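Probable oxidoreductase (Pseudomonas aeruginosa, PDB 4B7C) probably acts as an NADP-dependent oxidoreductase of the medium-chain dehydrogenase/reductase family, built from a GroES-like domain and a Rossmann-fold domain. Local coordinates at residues B[62-67]-B[277-282]; B[141-146]-B[284-289]; B[317-322]-B[330-335]. All coordinates share one frame; numbering follows the deposited sequence.

Overall arrangement
Followed from the N terminus, the chain leaves helix 53-58 and enters the loop holding 62-67, which waits more than two hundred residues for its partner, the loop 277-282 after strand 274-277. Interaction 1 joins the N-terminal domain to the loop that follows the last strand of the parallel Rossmann sheet. Within that span lies 141-146, at the end of helix 132-145; its partner 284-289 follows interaction 1 almost at once, so interactions 1 and 2 cross along the chain. They touch, through Val280 with Phe287 and Met278 with Val144. Interaction 3 comes after both and closes a short loop within a beta-alpha-beta unit, helix 316-321 against strand 331-335, on the opposite side of the chain's centre from interaction 2.

Interaction 1. Residues B[62-67]-B[277-282]; sequences RSYIPP and GMVVMD
Tyr64 and Val279 form the tight part of this contact, where a methyl group settles over an aromatic face. Val279 CG2 lies 3.8 Å from the centroid of the Tyr64 ring and only 13° off its normal, a CH-pi contact over the face, with CG the nearest ring atom. The other branch does less: Val279 CG1 reaches the ring at CD2, 4.0 Å away. A chi1 of 59° sets Tyr64 CG between the backbone N and the carbonyl carbon, and chi2 of -88° turns a ring face to the valine. Both residues have further partners: Val270 of the second subunit packs on Tyr64 and Arg272 of that subunit on Val279.

The looser part belongs to the exposed Met281. Its SD stands 4.4 Å from Tyr64 CD2, at an oblique approach to the ring, while its CE comes to 4.3 Å from Ile65 CG2. From the side of the N-terminal domain, Trp57 of helix 53-58 packs against both Tyr64 and Ile65. The loop that presents Val279 and Met281 is drawn into a 3-10 turn, with Asp282 N bonded to Val279 O at 3.1 Å.

Apolar contact alone joins the two loops, just after strand 274-277, an outermost strand of this chain's Rossmann sheet, where Gly277 bonds through its backbone to the second subunit. Such a bridge between GroES-like and nucleotide-binding domains is consistent with medium-chain dehydrogenase/reductase architecture.

Interaction 2. Residues B[141-146]-B[284-289]; sequences LLDVGQ and AQRFPE
Asp143 and Arg286, whose CA atoms are 11.2 Å apart, face each other from a helix that closes with a wide pi-type turn, Gln146 N bonding weakly to Leu141 O, and from a 3-10 turn that leads into helix 287-299. The arginine supplies most of the reach across this span. Its chain bends at chi3 (65°) and delivers NH1 to 3.6 Å from Asp143 OD1, a long salt bridge. The oxygen lies at the edge of the guanidinium, in its plane, but the carboxylate is turned 89° against that plane, so the two groups do not meet as a flat, two-bond pair. A water lies beside the ion pair, accepting from Arg286 NH2 at 2.8 Å and donating to Asp143 OD1 at 3.5 Å, both weakly. The other carboxylate oxygen, OD2, has a firmer partner in the hydroxyl of Tyr283, just before 284-289, which would fix the rotation of the carboxylate. The pair is thus a surface bridge with a water beside it, probably modest in strength.

At the same junction Phe287 lies against Phe139 and Met132 of helix 132-145. Elsewhere on that helix, Leu141 and Leu142 pack on helix 161-172, and the carbonyl oxygens of Gly145 and Gln146 accept hydrogen bonds from Arg243, on strand 242-246 of the parallel sheet. The bridge therefore links the end of helix 132-145 to the start of helix 287-299.

Interaction 3. Residues B[317-322]-B[330-335]; sequences PETLLK and GKLVLK
Thr319 and Leu332 meet inside a beta-alpha-beta unit, in which helix 316-321 connects strand 307-311 to its parallel neighbour, strand 331-335. The contact is an example of how such a helix is seated on its sheet by a few apolar branches. In van der Waals terms, Leu332 does most: its CD2 approaches Thr319 O to 3.5 Å and the Thr319 methyl CG2 to 4.1 Å. With chi1 at -56°, that methyl stands anti to the backbone N and heads toward the leucine branch, while OG1 lies beside the backbone N. Two residues further along the strand, Leu334 turns the same way and sets CD1 at 4.2 Å from Thr319 OG1, so the threonine is met by two leucines. The aliphatic part of Lys322 extends the patch, CD lying 4.4 Å from Leu332 CD1. Val310 of strand 307-311 lines the same patch, touching Thr319, Lys322 and Leu332.

Polar groups are settled beside this buried patch. Thr319 OG1 is hydrogen-bonded to Thr315 OG1, four residues back and just before the helix, and the fully extended Lys322 carries NZ to a salt bridge with Asp308 on strand 307-311. On the strand itself, Lys331 folds back; its NZ also pairs with Asp51 and is hydrogen-bonded to Ser49, and it donates to Leu332 O at 3.0 Å, tilted 30° from that carbonyl's plane.

Interaction 1. Residues B[62-67]-B[277-282]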
ATOM      1  N   ARG B  62     -16.537   0.652 -11.988  1.00 60.11           N
ATOM      2  CA  ARG B  62     -15.830   1.912 -11.976  1.00 59.01           C
ATOM      3  C   ARG B  62     -14.320   1.613 -12.017  1.00 53.28           C
ATOM      4  O   ARG B  62     -13.837   0.756 -11.291  1.00 52.40           O
ATOM      5  CB  ARG B  62     -16.269   2.726 -10.739  1.00 65.25           C
ATOM      6  CG  ARG B  62     -16.235   4.257 -10.874  1.00 72.08           C
ATOM      7  CD  ARG B  62     -14.780   4.696 -11.007  1.00 75.34           C
ATOM      8  NE  ARG B  62     -13.977   4.589  -9.780  1.00 79.93           N
ATOM      9  CZ  ARG B  62     -14.054   5.426  -8.747  1.00 81.31           C
ATOM     10  NH1 ARG B  62     -14.918   6.439  -8.745  1.00 80.95           N
ATOM     11  NH2 ARG B  62     -13.262   5.242  -7.697  1.00 80.51           N
ATOM     12  N   SER B  63     -13.595   2.306 -12.894  1.00 47.07           N
ATOM     13  CA  SER B  63     -12.155   2.114 -13.052  1.00 45.87           C
ATOM     14  C   SER B  63     -11.474   3.433 -13.419  1.00 45.77           C
ATOM     15  O   SER B  63     -12.105   4.492 -13.355  1.00 41.34           O
ATOM     16  CB  SER B  63     -11.911   1.069 -14.133  1.00 46.39           C
ATOM     17  OG  SER B  63     -10.595   0.606 -14.117  1.00 45.59           O
ATOM     18  N   TYR B  64     -10.184   3.373 -13.774  1.00 44.88           N
ATOM     19  CA  TYR B  64      -9.422   4.580 -14.136  1.00 44.84           C
ATOM     20  C   TYR B  64      -9.827   5.080 -15.513  1.00 46.30           C
ATOM     21  O   TYR B  64      -9.607   6.247 -15.845  1.00 44.06           O
ATOM     22  CB  TYR B  64      -7.888   4.377 -14.045  1.00 48.15           C
ATOM     23  CG  TYR B  64      -7.326   3.278 -14.921  1.00 51.04           C
ATOM     24  CD1 TYR B  64      -7.252   1.966 -14.458  1.00 52.01           C
ATOM     25  CD2 TYR B  64      -6.869   3.548 -16.215  1.00 51.51           C
ATOM     26  CE1 TYR B  64      -6.748   0.954 -15.263  1.00 55.69           C
ATOM     27  CE2 TYR B  64      -6.366   2.542 -17.029  1.00 56.88           C
ATOM     28  CZ  TYR B  64      -6.309   1.242 -16.551  1.00 57.84           C
ATOM     29  OH  TYR B  64      -5.807   0.235 -17.350  1.00 60.86           O
ATOM     30  N   ILE B  65     -10.412   4.189 -16.313  1.00 46.42           N
ATOM     31  CA  ILE B  65     -11.092   4.602 -17.550  1.00 47.59           C
ATOM     32  C   ILE B  65     -12.489   3.993 -17.659  1.00 46.49           C
ATOM     33  O   ILE B  65     -12.709   2.855 -17.247  1.00 44.46           O
ATOM     34  CB  ILE B  65     -10.249   4.283 -18.791  1.00 49.98           C
ATOM     35  CG1 ILE B  65      -9.673   2.879 -18.676  1.00 50.08           C
ATOM     36  CG2 ILE B  65      -9.121   5.304 -18.897  1.00 53.15           C
ATOM     37  CD1 ILE B  65      -8.863   2.478 -19.889  1.00 53.25           C
ATOM     38  N   PRO B  66     -13.453   4.750 -18.209  1.00 45.38           N
ATOM     39  CA  PRO B  66     -14.818   4.223 -18.241  1.00 44.17           C
ATOM     40  C   PRO B  66     -14.935   2.899 -19.002  1.00 46.07           C
ATOM     41  O   PRO B  66     -14.209   2.676 -19.967  1.00 45.10           O
ATOM     42  CB  PRO B  66     -15.607   5.326 -18.960  1.00 44.15           C
ATOM     43  CG  PRO B  66     -14.799   6.560 -18.796  1.00 46.68           C
ATOM     44  CD  PRO B  66     -13.371   6.104 -18.792  1.00 45.65           C
ATOM     45  N   PRO B  67     -15.868   2.025 -18.583  1.00 48.14           N
ATOM     46  CA  PRO B  67     -16.073   0.793 -19.338  1.00 44.55           C
ATOM     47  C   PRO B  67     -16.481   1.071 -20.778  1.00 41.93           C
ATOM     48  O   PRO B  67     -17.076   2.102 -21.071  1.00 38.74           O
ATOM     49  CB  PRO B  67     -17.219   0.087 -18.603  1.00 47.85           C
ATOM     50  CG  PRO B  67     -17.497   0.865 -17.370  1.00 48.90           C
ATOM     51  CD  PRO B  67     -16.841   2.201 -17.489  1.00 47.26           C
ATOM     52  N   GLY B 277      -0.091   2.192  -6.507  1.00 27.05           N
ATOM     53  CA  GLY B 277      -0.614   1.980  -7.842  1.00 28.75           C
ATOM     54  C   GLY B 277      -0.179   3.066  -8.811  1.00 28.89           C
ATOM     55  O   GLY B 277       0.112   4.193  -8.409  1.00 27.74           O
ATOM     56  N   MET B 278      -0.096   2.706 -10.085  1.00 28.76           N
ATOM     57  CA  MET B 278       0.228   3.667 -11.147  1.00 27.73           C
ATOM     58  C   MET B 278      -0.494   3.330 -12.434  1.00 29.98           C
ATOM     59  O   MET B 278      -0.889   2.177 -12.670  1.00 32.04           O
ATOM     60  CB  MET B 278       1.739   3.760 -11.398  1.00 27.95           C
ATOM     61  CG  MET B 278       2.355   2.572 -12.145  1.00 29.65           C
ATOM     62  SD  MET B 278       2.053   2.545 -13.928  1.00 29.98           S
ATOM     63  CE  MET B 278       3.089   3.889 -14.476  1.00 28.55           C
ATOM     64  N   VAL B 279      -0.657   4.357 -13.259  1.00 28.64           N
ATOM     65  CA  VAL B 279      -1.262   4.238 -14.582  1.00 30.36           C
ATOM     66  C   VAL B 279      -0.405   5.054 -15.566  1.00 29.42           C
ATOM     67  O   VAL B 279      -0.039   6.198 -15.274  1.00 27.08           O
ATOM     68  CB  VAL B 279      -2.723   4.738 -14.537  1.00 34.48           C
ATOM     69  CG1 VAL B 279      -3.198   5.211 -15.883  1.00 40.65           C
ATOM     70  CG2 VAL B 279      -3.644   3.624 -14.055  1.00 36.69           C
ATOM     71  N   VAL B 280      -0.030   4.446 -16.694  1.00 27.55           N
ATOM     72  CA  VAL B 280       1.005   5.031 -17.578  1.00 27.75           C
ATOM     73  C   VAL B 280       0.598   6.392 -18.151  1.00 26.34           C
ATOM     74  O   VAL B 280       1.434   7.263 -18.336  1.00 27.25           O
ATOM     75  CB  VAL B 280       1.426   4.058 -18.725  1.00 27.10           C
ATOM     76  CG1 VAL B 280       0.273   3.785 -19.669  1.00 24.66           C
ATOM     77  CG2 VAL B 280       2.610   4.613 -19.506  1.00 26.73           C
ATOM     78  N   MET B 281      -0.687   6.592 -18.389  1.00 29.31           N
ATOM     79  CA  MET B 281      -1.148   7.867 -18.966  1.00 32.56           C
ATOM     80  C   MET B 281      -0.875   9.081 -18.080  1.00 32.01           C
ATOM     81  O   MET B 281      -0.782  10.202 -18.573  1.00 31.60           O
ATOM     82  CB  MET B 281      -2.629   7.803 -19.298  1.00 38.05           C
ATOM     83  CG  MET B 281      -3.559   8.128 -18.057  1.00 46.61           C
ATOM     84  SD  MET B 281      -5.241   7.359 -17.831  1.00 56.00           S
ATOM     85  CE  MET B 281      -6.266   8.505 -18.760  1.00 51.99           C
ATOM     86  N   ASP B 282      -0.724   8.850 -16.778  1.00 28.88           N
ATOM     87  CA  ASP B 282      -0.359   9.932 -15.855  1.00 29.10           C
ATOM     88  C   ASP B 282       1.016  10.513 -16.191  1.00 29.82           C
ATOM     89  O   ASP B 282       1.354  11.606 -15.742  1.00 30.85           O
ATOM     90  CB  ASP B 282      -0.367   9.461 -14.392  1.00 27.83           C
ATOM     91  CG  ASP B 282      -1.764   9.179 -13.865  1.00 27.11           C
ATOM     92  OD1 ASP B 282      -2.745   9.518 -14.544  1.00 25.54           O
ATOM     93  OD2 ASP B 282      -1.883   8.615 -12.763  1.00 28.14           O
TER

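Interaction 2. Residues B[141-146]-B[284-289]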
ATOM      1  N   LEU B 141       8.493   1.228 -12.787  1.00 32.43           N
ATOM      2  CA  LEU B 141       9.714   0.780 -12.114  1.00 33.06           C
ATOM      3  C   LEU B 141      10.519   1.941 -11.581  1.00 33.36           C
ATOM      4  O   LEU B 141      10.850   1.985 -10.405  1.00 35.87           O
ATOM      5  CB  LEU B 141      10.608  -0.067 -13.041  1.00 34.21           C
ATOM      6  CG  LEU B 141      11.906  -0.565 -12.380  1.00 34.51           C
ATOM      7  CD1 LEU B 141      11.568  -1.566 -11.276  1.00 33.08           C
ATOM      8  CD2 LEU B 141      12.867  -1.195 -13.388  1.00 35.89           C
ATOM      9  N   LEU B 142      10.834   2.884 -12.451  1.00 33.46           N
ATOM     10  CA  LEU B 142      11.781   3.946 -12.109  1.00 32.70           C
ATOM     11  C   LEU B 142      11.207   5.052 -11.224  1.00 32.53           C
ATOM     12  O   LEU B 142      11.888   5.548 -10.322  1.00 32.52           O
ATOM     13  CB  LEU B 142      12.384   4.558 -13.378  1.00 33.48           C
ATOM     14  CG  LEU B 142      13.153   3.582 -14.284  1.00 35.37           C
ATOM     15  CD1 LEU B 142      13.648   4.297 -15.543  1.00 32.59           C
ATOM     16  CD2 LEU B 142      14.300   2.919 -13.531  1.00 35.24           C
ATOM     17  N   ASP B 143       9.971   5.455 -11.484  1.00 33.16           N
ATOM     18  CA  ASP B 143       9.368   6.546 -10.701  1.00 34.38           C
ATOM     19  C   ASP B 143       8.719   6.062  -9.394  1.00 33.79           C
ATOM     20  O   ASP B 143       8.801   6.734  -8.382  1.00 34.02           O
ATOM     21  CB  ASP B 143       8.352   7.334 -11.523  1.00 35.16           C
ATOM     22  CG  ASP B 143       7.922   8.613 -10.825  1.00 34.95           C
ATOM     23  OD1 ASP B 143       8.785   9.498 -10.637  1.00 35.43           O
ATOM     24  OD2 ASP B 143       6.729   8.709 -10.457  1.00 33.90           O
ATOM     25  N   VAL B 144       8.102   4.887  -9.419  1.00 34.05           N
ATOM     26  CA  VAL B 144       7.417   4.352  -8.234  1.00 34.03           C
ATOM     27  C   VAL B 144       8.274   3.324  -7.469  1.00 35.35           C
ATOM     28  O   VAL B 144       8.422   3.399  -6.243  1.00 37.08           O
ATOM     29  CB  VAL B 144       6.058   3.744  -8.620  1.00 33.08           C
ATOM     30  CG1 VAL B 144       5.267   3.329  -7.384  1.00 31.18           C
ATOM     31  CG2 VAL B 144       5.272   4.731  -9.476  1.00 32.15           C
ATOM     32  N   GLY B 145       8.855   2.369  -8.186  1.00 35.04           N
ATOM     33  CA  GLY B 145       9.725   1.366  -7.562  1.00 35.34           C
ATOM     34  C   GLY B 145      11.026   1.955  -7.052  1.00 36.68           C
ATOM     35  O   GLY B 145      11.552   1.530  -6.030  1.00 42.24           O
ATOM     36  N   GLN B 146      11.554   2.920  -7.795  1.00 39.18           N
ATOM     37  CA  GLN B 146      12.832   3.569  -7.492  1.00 41.78           C
ATOM     38  C   GLN B 146      13.935   2.570  -7.104  1.00 41.51           C
ATOM     39  O   GLN B 146      14.525   2.657  -6.029  1.00 41.53           O
ATOM     40  CB  GLN B 146      12.652   4.620  -6.394  1.00 44.33           C
ATOM     41  CG  GLN B 146      11.652   5.703  -6.762  1.00 46.21           C
ATOM     42  CD  GLN B 146      11.506   6.760  -5.692  1.00 48.85           C
ATOM     43  OE1 GLN B 146      10.548   6.751  -4.912  1.00 54.36           O
ATOM     44  NE2 GLN B 146      12.448   7.672  -5.648  1.00 48.83           N
ATOM     45  N   ALA B 284       2.186  10.996 -19.382  1.00 29.57           N
ATOM     46  CA  ALA B 284       2.145  11.433 -20.787  1.00 30.96           C
ATOM     47  C   ALA B 284       3.131  12.552 -21.112  1.00 33.06           C
ATOM     48  O   ALA B 284       3.794  12.505 -22.135  1.00 32.23           O
ATOM     49  CB  ALA B 284       0.729  11.842 -21.201  1.00 30.04           C
ATOM     50  N   GLN B 285       3.238  13.530 -20.227  1.00 33.55           N
ATOM     51  CA  GLN B 285       4.134  14.667 -20.444  1.00 34.34           C
ATOM     52  C   GLN B 285       5.610  14.280 -20.504  1.00 34.22           C
ATOM     53  O   GLN B 285       6.427  15.030 -21.017  1.00 31.70           O
ATOM     54  CB  GLN B 285       3.928  15.711 -19.350  1.00 34.21           C
ATOM     55  CG  GLN B 285       4.698  17.026 -19.522  1.00 37.22           C
ATOM     56  CD  GLN B 285       4.363  18.099 -18.497  1.00 37.18           C
ATOM     57  OE1 GLN B 285       3.286  18.107 -17.892  1.00 43.09           O
ATOM     58  NE2 GLN B 285       5.286  19.027 -18.322  1.00 34.97           N
ATOM     59  N   ARG B 286       5.934  13.126 -19.943  1.00 33.62           N
ATOM     60  CA  ARG B 286       7.318  12.663 -19.877  1.00 33.24           C
ATOM     61  C   ARG B 286       7.619  11.577 -20.908  1.00 31.19           C
ATOM     62  O   ARG B 286       8.726  11.068 -20.951  1.00 32.08           O
ATOM     63  CB  ARG B 286       7.641  12.182 -18.465  1.00 35.53           C
ATOM     64  CG  ARG B 286       7.697  13.325 -17.456  1.00 38.49           C
ATOM     65  CD  ARG B 286       7.697  12.823 -16.021  1.00 41.82           C
ATOM     66  NE  ARG B 286       8.910  12.056 -15.710  1.00 45.34           N
ATOM     67  CZ  ARG B 286       9.196  11.486 -14.536  1.00 48.51           C
ATOM     68  NH1 ARG B 286       8.360  11.570 -13.506  1.00 46.78           N
ATOM     69  NH2 ARG B 286      10.337  10.822 -14.386  1.00 48.57           N
ATOM     70  N   PHE B 287       6.639  11.246 -21.744  1.00 29.78           N
ATOM     71  CA  PHE B 287       6.830  10.230 -22.783  1.00 31.71           C
ATOM     72  C   PHE B 287       8.045  10.487 -23.696  1.00 32.70           C
ATOM     73  O   PHE B 287       8.829   9.580 -23.917  1.00 31.78           O
ATOM     74  CB  PHE B 287       5.578  10.038 -23.643  1.00 30.35           C
ATOM     75  CG  PHE B 287       4.455   9.290 -22.961  1.00 32.87           C
ATOM     76  CD1 PHE B 287       4.621   8.694 -21.709  1.00 32.45           C
ATOM     77  CD2 PHE B 287       3.223   9.172 -23.594  1.00 33.28           C
ATOM     78  CE1 PHE B 287       3.580   8.001 -21.113  1.00 34.19           C
ATOM     79  CE2 PHE B 287       2.177   8.477 -23.005  1.00 34.61           C
ATOM     80  CZ  PHE B 287       2.355   7.897 -21.759  1.00 33.62           C
ATOM     81  N   PRO B 288       8.225  11.721 -24.185  1.00 33.76           N
ATOM     82  CA  PRO B 288       9.375  11.947 -25.075  1.00 35.62           C
ATOM     83  C   PRO B 288      10.730  11.558 -24.499  1.00 37.04           C
ATOM     84  O   PRO B 288      11.514  10.911 -25.188  1.00 38.75           O
ATOM     85  CB  PRO B 288       9.316  13.453 -25.354  1.00 35.68           C
ATOM     86  CG  PRO B 288       7.872  13.789 -25.213  1.00 33.57           C
ATOM     87  CD  PRO B 288       7.407  12.938 -24.046  1.00 34.30           C
ATOM     88  N   GLU B 289      11.000  11.908 -23.247  1.00 39.12           N
ATOM     89  CA  GLU B 289      12.301  11.549 -22.644  1.00 40.71           C
ATOM     90  C   GLU B 289      12.380  10.052 -22.366  1.00 39.13           C
ATOM     91  O   GLU B 289      13.421   9.444 -22.550  1.00 37.54           O
ATOM     92  CB  GLU B 289      12.671  12.365 -21.398  1.00 47.55           C
ATOM     93  CG  GLU B 289      11.584  12.593 -20.402  1.00 52.86           C
ATOM     94  CD  GLU B 289      11.171  14.030 -20.710  1.00 57.91           C
ATOM     95  OE1 GLU B 289      10.386  14.282 -21.632  1.00 55.32           O
ATOM     96  OE2 GLU B 289      11.839  14.946 -20.164  1.00 66.02           O
TER
HETATM   97  O   HOH W   1      10.904   8.363 -13.166  1.00 61.95           O

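Interaction 3. Residues B[317-322]-B[330-335]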
ATOM      1  N   PRO B 317     -11.620 -11.795 -31.662  1.00 41.26           N
ATOM      2  CA  PRO B 317     -12.157 -12.550 -30.503  1.00 43.03           C
ATOM      3  C   PRO B 317     -11.329 -13.752 -30.105  1.00 43.72           C
ATOM      4  O   PRO B 317     -11.161 -13.991 -28.912  1.00 50.92           O
ATOM      5  CB  PRO B 317     -13.546 -13.012 -30.980  1.00 42.39           C
ATOM      6  CG  PRO B 317     -13.912 -12.045 -32.043  1.00 42.67           C
ATOM      7  CD  PRO B 317     -12.615 -11.718 -32.742  1.00 41.76           C
ATOM      8  N   GLU B 318     -10.864 -14.531 -31.084  1.00 44.90           N
ATOM      9  CA  GLU B 318     -10.069 -15.727 -30.778  1.00 45.49           C
ATOM     10  C   GLU B 318      -8.701 -15.315 -30.298  1.00 46.91           C
ATOM     11  O   GLU B 318      -8.203 -15.874 -29.326  1.00 47.32           O
ATOM     12  CB  GLU B 318      -9.913 -16.697 -31.962  1.00 48.05           C
ATOM     13  CG  GLU B 318      -9.369 -16.184 -33.271  1.00 47.74           C
ATOM     14  CD  GLU B 318     -10.452 -15.873 -34.287  1.00 47.18           C
ATOM     15  OE1 GLU B 318     -11.315 -15.065 -33.910  1.00 48.56           O
ATOM     16  OE2 GLU B 318     -10.458 -16.407 -35.443  1.00 51.05           O
ATOM     17  N   THR B 319      -8.094 -14.375 -31.023  1.00 44.44           N
ATOM     18  CA  THR B 319      -6.739 -13.924 -30.718  1.00 41.43           C
ATOM     19  C   THR B 319      -6.670 -13.335 -29.323  1.00 42.01           C
ATOM     20  O   THR B 319      -5.705 -13.551 -28.607  1.00 42.89           O
ATOM     21  CB  THR B 319      -6.230 -12.897 -31.751  1.00 42.45           C
ATOM     22  OG1 THR B 319      -6.313 -13.448 -33.077  1.00 43.79           O
ATOM     23  CG2 THR B 319      -4.793 -12.513 -31.433  1.00 40.54           C
ATOM     24  N   LEU B 320      -7.725 -12.635 -28.932  1.00 43.25           N
ATOM     25  CA  LEU B 320      -7.837 -12.100 -27.569  1.00 45.41           C
ATOM     26  C   LEU B 320      -7.728 -13.166 -26.464  1.00 47.86           C
ATOM     27  O   LEU B 320      -7.130 -12.914 -25.420  1.00 43.81           O
ATOM     28  CB  LEU B 320      -9.152 -11.323 -27.404  1.00 46.71           C
ATOM     29  CG  LEU B 320      -9.273 -10.513 -26.095  1.00 49.45           C
ATOM     30  CD1 LEU B 320      -8.103  -9.554 -25.898  1.00 52.39           C
ATOM     31  CD2 LEU B 320     -10.580  -9.747 -25.976  1.00 50.39           C
ATOM     32  N   LEU B 321      -8.319 -14.340 -26.699  1.00 49.56           N
ATOM     33  CA  LEU B 321      -8.268 -15.462 -25.739  1.00 47.88           C
ATOM     34  C   LEU B 321      -6.863 -15.979 -25.513  1.00 48.16           C
ATOM     35  O   LEU B 321      -6.531 -16.402 -24.403  1.00 49.87           O
ATOM     36  CB  LEU B 321      -9.149 -16.622 -26.190  1.00 48.86           C
ATOM     37  CG  LEU B 321     -10.637 -16.256 -26.146  1.00 51.29           C
ATOM     38  CD1 LEU B 321     -11.534 -17.455 -26.397  1.00 55.28           C
ATOM     39  CD2 LEU B 321     -11.022 -15.584 -24.833  1.00 51.26           C
ATOM     40  N   LYS B 322      -6.032 -15.897 -26.552  1.00 48.36           N
ATOM     41  CA  LYS B 322      -4.635 -16.324 -26.485  1.00 52.45           C
ATOM     42  C   LYS B 322      -3.870 -15.565 -25.412  1.00 50.57           C
ATOM     43  O   LYS B 322      -2.846 -16.031 -24.899  1.00 53.44           O
ATOM     44  CB  LYS B 322      -3.978 -16.119 -27.858  1.00 55.69           C
ATOM     45  CG  LYS B 322      -2.519 -16.521 -27.974  1.00 59.69           C
ATOM     46  CD  LYS B 322      -1.989 -16.305 -29.394  1.00 62.31           C
ATOM     47  CE  LYS B 322      -0.591 -16.872 -29.592  1.00 63.67           C
ATOM     48  NZ  LYS B 322      -0.065 -16.479 -30.939  1.00 64.96           N
ATOM     49  N   GLY B 330       5.440 -13.167 -26.133  1.00 71.27           N
ATOM     50  CA  GLY B 330       5.748 -11.771 -26.273  1.00 67.26           C
ATOM     51  C   GLY B 330       4.501 -10.938 -26.467  1.00 61.48           C
ATOM     52  O   GLY B 330       3.390 -11.471 -26.533  1.00 60.20           O
ATOM     53  N   LYS B 331       4.704  -9.629 -26.591  1.00 50.13           N
ATOM     54  CA  LYS B 331       3.608  -8.667 -26.661  1.00 43.93           C
ATOM     55  C   LYS B 331       2.682  -8.969 -27.829  1.00 40.81           C
ATOM     56  O   LYS B 331       3.109  -9.033 -28.978  1.00 38.96           O
ATOM     57  CB  LYS B 331       4.162  -7.245 -26.768  1.00 41.39           C
ATOM     58  CG  LYS B 331       3.171  -6.221 -27.312  1.00 40.05           C
ATOM     59  CD  LYS B 331       2.165  -5.835 -26.272  1.00 42.39           C
ATOM     60  CE  LYS B 331       1.038  -5.024 -26.846  1.00 41.50           C
ATOM     61  NZ  LYS B 331      -0.257  -5.612 -26.436  1.00 40.11           N
ATOM     62  N   LEU B 332       1.408  -9.182 -27.519  1.00 38.79           N
ATOM     63  CA  LEU B 332       0.446  -9.602 -28.529  1.00 39.13           C
ATOM     64  C   LEU B 332      -0.032  -8.412 -29.347  1.00 36.80           C
ATOM     65  O   LEU B 332      -0.619  -7.456 -28.822  1.00 32.17           O
ATOM     66  CB  LEU B 332      -0.748 -10.334 -27.897  1.00 40.24           C
ATOM     67  CG  LEU B 332      -1.681 -11.057 -28.864  1.00 40.90           C
ATOM     68  CD1 LEU B 332      -0.951 -12.011 -29.794  1.00 43.09           C
ATOM     69  CD2 LEU B 332      -2.693 -11.832 -28.027  1.00 41.37           C
ATOM     70  N   VAL B 333       0.172  -8.524 -30.655  1.00 35.03           N
ATOM     71  CA  VAL B 333      -0.205  -7.473 -31.603  1.00 33.82           C
ATOM     72  C   VAL B 333      -1.039  -8.031 -32.741  1.00 33.90           C
ATOM     73  O   VAL B 333      -0.702  -9.074 -33.318  1.00 38.30           O
ATOM     74  CB  VAL B 333       1.037  -6.792 -32.201  1.00 33.03           C
ATOM     75  CG1 VAL B 333       0.628  -5.845 -33.328  1.00 32.69           C
ATOM     76  CG2 VAL B 333       1.783  -6.046 -31.103  1.00 31.03           C
ATOM     77  N   LEU B 334      -2.139  -7.353 -33.037  1.00 32.81           N
ATOM     78  CA  LEU B 334      -3.032  -7.754 -34.123  1.00 34.91           C
ATOM     79  C   LEU B 334      -2.814  -6.856 -35.334  1.00 37.20           C
ATOM     80  O   LEU B 334      -3.069  -5.655 -35.272  1.00 36.06           O
ATOM     81  CB  LEU B 334      -4.502  -7.697 -33.685  1.00 34.67           C
ATOM     82  CG  LEU B 334      -5.546  -8.242 -34.669  1.00 37.30           C
ATOM     83  CD1 LEU B 334      -5.392  -9.755 -34.810  1.00 38.50           C
ATOM     84  CD2 LEU B 334      -6.969  -7.911 -34.246  1.00 37.15           C
ATOM     85  N   LYS B 335      -2.321  -7.442 -36.422  1.00 37.62           N
ATOM     86  CA  LYS B 335      -2.164  -6.711 -37.677  1.00 39.18           C
ATOM     87  C   LYS B 335      -3.514  -6.627 -38.346  1.00 39.54           C
ATOM     88  O   LYS B 335      -4.145  -7.647 -38.605  1.00 41.05           O
ATOM     89  CB  LYS B 335      -1.160  -7.379 -38.618  1.00 41.40           C
ATOM     90  CG  LYS B 335      -0.839  -6.540 -39.851  1.00 41.45           C
ATOM     91  CD  LYS B 335       0.035  -7.293 -40.844  1.00 43.95           C
ATOM     92  CE  LYS B 335       0.703  -6.353 -41.837  1.00 46.84           C
ATOM     93  NZ  LYS B 335      -0.278  -5.604 -42.672  1.00 48.87           N
TER